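Local coordinates for protein putative rubredoxin reductase (Rhodopseudomonas palustris, PDB 3FG2) that probably passes electrons from NADH through its FAD cofactor to a ferredoxin that serves the cytochrome P450 CYP199A2, at residues A[28-39]-A[67-78]. Numbering follows the deposited sequence.
Sequences RIALINDEKHLP and FQDQAIELISDR. With FAD (flavin-adenine dinucleotide), chain B.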
loop_
_atom_site.group_PDB
_atom_site.type_symbol
_atom_site.label_atom_id
_atom_site.label_comp_id
_atom_site.label_asym_id
_atom_site.label_seq_id
_atom_site.Cartn_x
_atom_site.Cartn_y
_atom_site.Cartn_z
ATOM N N ARG A 28 21.806 -19.425 5.042
ATOM C CA ARG A 28 21.772 -18.276 5.946
ATOM C C ARG A 28 20.760 -17.255 5.431
ATOM O O ARG A 28 20.546 -17.141 4.225
ATOM C CB ARG A 28 23.162 -17.636 6.003
ATOM C CG ARG A 28 23.275 -16.387 6.856
ATOM C CD ARG A 28 24.575 -15.654 6.538
ATOM N NE ARG A 28 24.809 -14.507 7.413
ATOM C CZ ARG A 28 25.764 -13.601 7.216
ATOM N NH1 ARG A 28 26.575 -13.702 6.171
ATOM N NH2 ARG A 28 25.913 -12.597 8.066
ATOM N N ILE A 29 20.142 -16.515 6.345
ATOM C CA ILE A 29 19.154 -15.504 5.966
ATOM C C ILE A 29 19.389 -14.183 6.689
ATOM O O ILE A 29 19.174 -14.075 7.900
ATOM C CB ILE A 29 17.714 -15.976 6.274
ATOM C CG1 ILE A 29 17.419 -17.274 5.517
ATOM C CG2 ILE A 29 16.719 -14.884 5.884
ATOM C CD1 ILE A 29 16.039 -17.849 5.787
ATOM N N ALA A 30 19.822 -13.178 5.932
ATOM C CA ALA A 30 20.093 -11.854 6.486
ATOM C C ALA A 30 19.035 -10.858 6.026
ATOM O O ALA A 30 18.802 -10.690 4.829
ATOM C CB ALA A 30 21.483 -11.386 6.057
ATOM N N LEU A 31 18.403 -10.194 6.986
ATOM C CA LEU A 31 17.351 -9.229 6.688
ATOM C C LEU A 31 17.837 -7.806 6.953
ATOM O O LEU A 31 17.891 -7.371 8.098
ATOM C CB LEU A 31 16.130 -9.513 7.570
ATOM C CG LEU A 31 14.715 -9.412 6.992
ATOM C CD1 LEU A 31 13.731 -9.227 8.148
ATOM C CD2 LEU A 31 14.609 -8.247 6.020
ATOM N N ILE A 32 18.180 -7.080 5.896
ATOM C CA ILE A 32 18.659 -5.704 6.033
ATOM C C ILE A 32 17.501 -4.749 6.318
ATOM O O ILE A 32 16.618 -4.559 5.480
ATOM C CB ILE A 32 19.379 -5.265 4.753
ATOM C CG1 ILE A 32 20.493 -6.265 4.446
ATOM C CG2 ILE A 32 19.933 -3.849 4.916
ATOM C CD1 ILE A 32 20.959 -6.253 3.012
ATOM N N ASN A 33 17.516 -4.147 7.504
ATOM C CA ASN A 33 16.455 -3.237 7.924
ATOM C C ASN A 33 16.979 -1.818 8.151
ATOM O O ASN A 33 17.678 -1.565 9.135
ATOM C CB ASN A 33 15.819 -3.792 9.204
ATOM C CG ASN A 33 14.680 -2.942 9.707
ATOM O OD1 ASN A 33 13.992 -2.278 8.926
ATOM N ND2 ASN A 33 14.454 -2.970 11.024
ATOM N N ASP A 34 16.630 -0.891 7.254
ATOM C CA ASP A 34 17.105 0.492 7.365
ATOM C C ASP A 34 16.269 1.430 8.233
ATOM O O ASP A 34 16.394 2.651 8.124
ATOM C CB ASP A 34 17.267 1.122 5.978
ATOM C CG ASP A 34 15.942 1.485 5.345
ATOM O OD1 ASP A 34 15.946 2.076 4.243
ATOM O OD2 ASP A 34 14.893 1.179 5.951
ATOM N N GLU A 35 15.419 0.878 9.092
ATOM C CA GLU A 35 14.613 1.716 9.969
ATOM C C GLU A 35 14.880 1.351 11.418
ATOM O O GLU A 35 15.097 0.187 11.736
ATOM C CB GLU A 35 13.120 1.551 9.682
ATOM C CG GLU A 35 12.650 2.068 8.337
ATOM C CD GLU A 35 11.131 2.152 8.265
ATOM O OE1 GLU A 35 10.568 1.818 7.204
ATOM O OE2 GLU A 35 10.498 2.560 9.270
ATOM N N LYS A 36 14.853 2.354 12.291
ATOM C CA LYS A 36 15.087 2.151 13.719
ATOM C C LYS A 36 13.888 1.502 14.403
ATOM O O LYS A 36 13.423 1.970 15.447
ATOM C CB LYS A 36 15.391 3.487 14.409
ATOM C CG LYS A 36 16.729 4.113 14.039
ATOM C CD LYS A 36 16.968 5.388 14.844
ATOM C CE LYS A 36 18.317 6.011 14.516
ATOM N NZ LYS A 36 19.454 5.121 14.885
ATOM N N HIS A 37 13.381 0.431 13.809
ATOM C CA HIS A 37 12.252 -0.283 14.386
ATOM C C HIS A 37 12.298 -1.735 13.980
ATOM O O HIS A 37 12.829 -2.080 12.926
ATOM C CB HIS A 37 10.920 0.299 13.913
ATOM C CG HIS A 37 10.741 1.745 14.236
ATOM N ND1 HIS A 37 10.964 2.744 13.314
ATOM C CD2 HIS A 37 10.368 2.364 15.381
ATOM C CE1 HIS A 37 10.732 3.917 13.875
ATOM N NE2 HIS A 37 10.369 3.715 15.130
ATOM N N LEU A 38 11.758 -2.592 14.832
ATOM C CA LEU A 38 11.702 -4.001 14.503
ATOM C C LEU A 38 10.714 -4.002 13.345
ATOM O O LEU A 38 9.847 -3.124 13.278
ATOM C CB LEU A 38 11.130 -4.802 15.677
ATOM C CG LEU A 38 11.830 -4.667 17.033
ATOM C CD1 LEU A 38 10.996 -5.349 18.102
ATOM C CD2 LEU A 38 13.228 -5.271 16.961
ATOM N N PRO A 39 10.837 -4.958 12.409
ATOM C CA PRO A 39 9.902 -5.000 11.279
ATOM C C PRO A 39 8.481 -4.746 11.787
ATOM O O PRO A 39 8.049 -5.370 12.750
ATOM C CB PRO A 39 10.101 -6.409 10.741
ATOM C CG PRO A 39 11.564 -6.611 10.941
ATOM C CD PRO A 39 11.787 -6.081 12.344
ATOM N N PHE A 67 13.371 -13.382 15.674
ATOM C CA PHE A 67 14.420 -13.467 14.665
ATOM C C PHE A 67 15.595 -14.348 15.074
ATOM O O PHE A 67 16.248 -14.959 14.224
ATOM C CB PHE A 67 14.903 -12.059 14.302
ATOM C CG PHE A 67 13.804 -11.164 13.811
ATOM C CD1 PHE A 67 12.976 -10.500 14.712
ATOM C CD2 PHE A 67 13.544 -11.047 12.450
ATOM C CE1 PHE A 67 11.902 -9.734 14.265
ATOM C CE2 PHE A 67 12.471 -10.284 11.990
ATOM C CZ PHE A 67 11.648 -9.627 12.899
ATOM N N GLN A 68 15.852 -14.414 16.378
ATOM C CA GLN A 68 16.943 -15.222 16.905
ATOM C C GLN A 68 16.547 -16.698 16.839
ATOM O O GLN A 68 17.296 -17.534 16.331
ATOM C CB GLN A 68 17.234 -14.809 18.349
ATOM C CG GLN A 68 17.291 -13.294 18.535
ATOM C CD GLN A 68 17.614 -12.875 19.961
ATOM O OE1 GLN A 68 17.029 -13.386 20.920
ATOM N NE2 GLN A 68 18.538 -11.927 20.107
ATOM N N ASP A 69 15.351 -17.005 17.336
ATOM C CA ASP A 69 14.841 -18.369 17.334
ATOM C C ASP A 69 14.684 -18.906 15.912
ATOM O O ASP A 69 14.721 -20.118 15.687
ATOM C CB ASP A 69 13.480 -18.420 18.031
ATOM C CG ASP A 69 13.527 -17.899 19.452
ATOM O OD1 ASP A 69 12.456 -17.830 20.096
ATOM O OD2 ASP A 69 14.632 -17.560 19.926
ATOM N N GLN A 70 14.509 -17.998 14.956
ATOM C CA GLN A 70 14.313 -18.382 13.563
ATOM C C GLN A 70 15.584 -18.372 12.724
ATOM O O GLN A 70 15.554 -18.727 11.542
ATOM C CB GLN A 70 13.277 -17.463 12.914
ATOM C CG GLN A 70 11.896 -17.525 13.544
ATOM C CD GLN A 70 11.304 -18.917 13.503
ATOM O OE1 GLN A 70 11.499 -19.654 12.539
ATOM N NE2 GLN A 70 10.561 -19.277 14.544
ATOM N N ALA A 71 16.697 -17.975 13.330
ATOM C CA ALA A 71 17.968 -17.918 12.617
ATOM C C ALA A 71 17.910 -16.896 11.486
ATOM O O ALA A 71 18.578 -17.053 10.461
ATOM C CB ALA A 71 18.328 -19.292 12.059
ATOM N N ILE A 72 17.095 -15.860 11.671
ATOM C CA ILE A 72 16.975 -14.796 10.679
ATOM C C ILE A 72 17.803 -13.631 11.190
ATOM O O ILE A 72 17.432 -12.964 12.154
ATOM C CB ILE A 72 15.511 -14.337 10.486
ATOM C CG1 ILE A 72 14.689 -15.478 9.883
ATOM C CG2 ILE A 72 15.462 -13.117 9.577
ATOM C CD1 ILE A 72 13.231 -15.141 9.636
ATOM N N GLU A 73 18.933 -13.399 10.537
ATOM C CA GLU A 73 19.844 -12.336 10.933
ATOM C C GLU A 73 19.284 -10.951 10.619
ATOM O O GLU A 73 19.226 -10.544 9.454
ATOM C CB GLU A 73 21.188 -12.531 10.224
ATOM C CG GLU A 73 22.372 -11.961 10.972
ATOM C CD GLU A 73 23.661 -12.133 10.204
ATOM O OE1 GLU A 73 23.944 -13.272 9.771
ATOM O OE2 GLU A 73 24.390 -11.129 10.040
ATOM N N LEU A 74 18.882 -10.230 11.664
ATOM C CA LEU A 74 18.324 -8.891 11.504
ATOM C C LEU A 74 19.413 -7.829 11.572
ATOM O O LEU A 74 19.856 -7.461 12.660
ATOM C CB LEU A 74 17.288 -8.620 12.589
ATOM C CG LEU A 74 16.418 -7.398 12.315
ATOM C CD1 LEU A 74 15.635 -7.628 11.035
ATOM C CD2 LEU A 74 15.480 -7.152 13.490
ATOM N N ILE A 75 19.828 -7.328 10.413
ATOM C CA ILE A 75 20.885 -6.323 10.342
ATOM C C ILE A 75 20.371 -4.889 10.247
ATOM O O ILE A 75 19.733 -4.507 9.262
ATOM C CB ILE A 75 21.799 -6.565 9.125
ATOM C CG1 ILE A 75 22.347 -7.991 9.154
ATOM C CG2 ILE A 75 22.937 -5.553 9.125
ATOM C CD1 ILE A 75 23.167 -8.340 7.938
ATOM N N SER A 76 20.672 -4.089 11.264
ATOM C CA SER A 76 20.250 -2.696 11.285
ATOM C C SER A 76 21.152 -1.856 10.378
ATOM O O SER A 76 22.067 -1.184 10.854
ATOM C CB SER A 76 20.302 -2.156 12.713
ATOM O OG SER A 76 19.786 -0.839 12.776
ATOM N N ASP A 77 20.891 -1.904 9.072
ATOM C CA ASP A 77 21.678 -1.148 8.102
ATOM C C ASP A 77 20.856 -0.832 6.851
ATOM O O ASP A 77 19.631 -0.945 6.862
ATOM C CB ASP A 77 22.924 -1.940 7.705
ATOM C CG ASP A 77 24.127 -1.048 7.470
ATOM O OD1 ASP A 77 24.649 -0.498 8.462
ATOM O OD2 ASP A 77 24.545 -0.888 6.302
ATOM N N ARG A 78 21.538 -0.446 5.775
ATOM C CA ARG A 78 20.877 -0.112 4.515
ATOM C C ARG A 78 21.767 -0.458 3.317
ATOM O O ARG A 78 22.965 -0.184 3.344
ATOM C CB ARG A 78 20.556 1.386 4.490
ATOM C CG ARG A 78 20.020 1.899 3.169
ATOM C CD ARG A 78 19.995 3.425 3.140
ATOM N NE ARG A 78 19.493 3.950 1.868
ATOM C CZ ARG A 78 18.213 3.932 1.499
ATOM N NH1 ARG A 78 17.291 3.420 2.307
ATOM N NH2 ARG A 78 17.857 4.417 0.315
HETATM P PA FAD B . 7.272 -1.755 2.790
HETATM O O1A FAD B . 7.200 -0.306 2.465
HETATM O O2A FAD B . 6.522 -2.289 3.783
HETATM O O5B FAD B . 8.707 -1.827 3.338
HETATM C C5B FAD B . 9.899 -1.401 2.606
HETATM C C4B FAD B . 11.015 -1.388 3.673
HETATM O O4B FAD B . 12.304 -1.415 2.951
HETATM C C3B FAD B . 11.067 -0.136 4.568
HETATM O O3B FAD B . 11.199 -0.357 5.938
HETATM C C2B FAD B . 12.146 0.673 3.905
HETATM O O2B FAD B . 12.686 1.662 4.726
HETATM C C1B FAD B . 13.146 -0.401 3.592
HETATM N N9A FAD B . 14.150 -0.109 2.566
HETATM C C8A FAD B . 13.976 0.628 1.423
HETATM N N7A FAD B . 15.081 0.721 0.694
HETATM C C5A FAD B . 16.024 0.016 1.384
HETATM C C6A FAD B . 17.452 -0.256 1.107
HETATM N N6A FAD B . 18.099 0.180 0.051
HETATM N N1A FAD B . 18.090 -1.025 2.059
HETATM C C2A FAD B . 17.452 -1.504 3.179
HETATM N N3A FAD B . 16.153 -1.300 3.506
HETATM C C4A FAD B . 15.477 -0.532 2.576
HETATM N N1 FAD B . -2.246 -2.264 2.212
HETATM C C2 FAD B . -3.353 -2.981 2.403
HETATM O O2 FAD B . -3.572 -3.969 1.769
HETATM N N3 FAD B . -4.337 -2.615 3.379
HETATM C C4 FAD B . -4.182 -1.494 4.177
HETATM O O4 FAD B . -5.036 -1.218 5.000
HETATM C C4X FAD B . -2.971 -0.703 3.980
HETATM N N5 FAD B . -2.759 0.400 4.738
HETATM C C5X FAD B . -1.597 1.123 4.533
HETATM C C6 FAD B . -1.385 2.270 5.348
HETATM C C7 FAD B . -0.253 3.050 5.222
HETATM C C7M FAD B . -0.075 4.262 6.115
HETATM C C8 FAD B . 0.765 2.699 4.224
HETATM C C8M FAD B . 2.030 3.506 4.033
HETATM C C9 FAD B . 0.563 1.567 3.407
HETATM C C9A FAD B . -0.602 0.777 3.554
HETATM N N10 FAD B . -0.869 -0.414 2.756
HETATM C C10 FAD B . -2.007 -1.144 2.951
HETATM C "C1'" FAD B . 0.150 -0.793 1.745
HETATM C "C2'" FAD B . 1.179 -1.791 2.359
HETATM O "O2'" FAD B . 1.730 -1.200 3.515
HETATM C "C3'" FAD B . 2.240 -2.066 1.314
HETATM O "O3'" FAD B . 1.644 -2.683 0.178
HETATM C "C4'" FAD B . 3.305 -2.984 1.889
HETATM O "O4'" FAD B . 3.923 -2.377 3.054
HETATM C "C5'" FAD B . 4.350 -3.230 0.828
HETATM O "O5'" FAD B . 5.458 -4.149 1.475
HETATM P P FAD B . 6.893 -3.971 1.067
HETATM O O1P FAD B . 7.600 -5.073 1.906
HETATM O O2P FAD B . 7.112 -4.044 -0.307
HETATM O O3P FAD B . 7.380 -2.652 1.481
#
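Asp34 and Arg78 meet beside the adenine of FAD. Arg78 NH1 lies 2.7 Å from Asp34 OD1 in a salt bridge. The side chains run side by side, their planar groups 9° apart. The Arg78 chain is extended to NE, and one guanidinium face lies over the adenine, FAD N6A above its centre. With CG between its own backbone N and carbonyl carbon (chi1 75°), Asp34 also turns OD2 to the ribose, where it accepts a hydrogen bond from FAD O2B at 2.6 Å. Glu35 OE1 takes the neighbouring hydroxyl, FAD O3B, and pairs with Arg42. An acidic residue just past the second strand, holding the ribose, is characteristic of the Rossmann-type FAD-binding fold. Strands 29-32 and 72-75 are parallel neighbours of one beta-alpha-beta unit, 72-75 outermost in the sheet. Backbone hydrogen bonds run from Leu31 N to Glu73 O (2.6 Å) and from Asn33 N to Ile75 O (2.9 Å). At the far end Arg28 grips Glu73 side-on in a salt bridge: Arg28 NE (2.8 Å) and Arg28 NH2 (2.7 Å) both donate to Glu73 OE1, in the guanidinium plane. Leu31 CD1 touches Leu74 CD1 at 3.8 Å. Leu74 CD2 stands over the centre of one face of the Phe67 ring. Pro39 CD approaches Phe67 CZ obliquely at 3.6 Å. Asn33 ND2 hydrogen-bonds to His37 O in the Asn33 amide plane, tying His37 to the strand end.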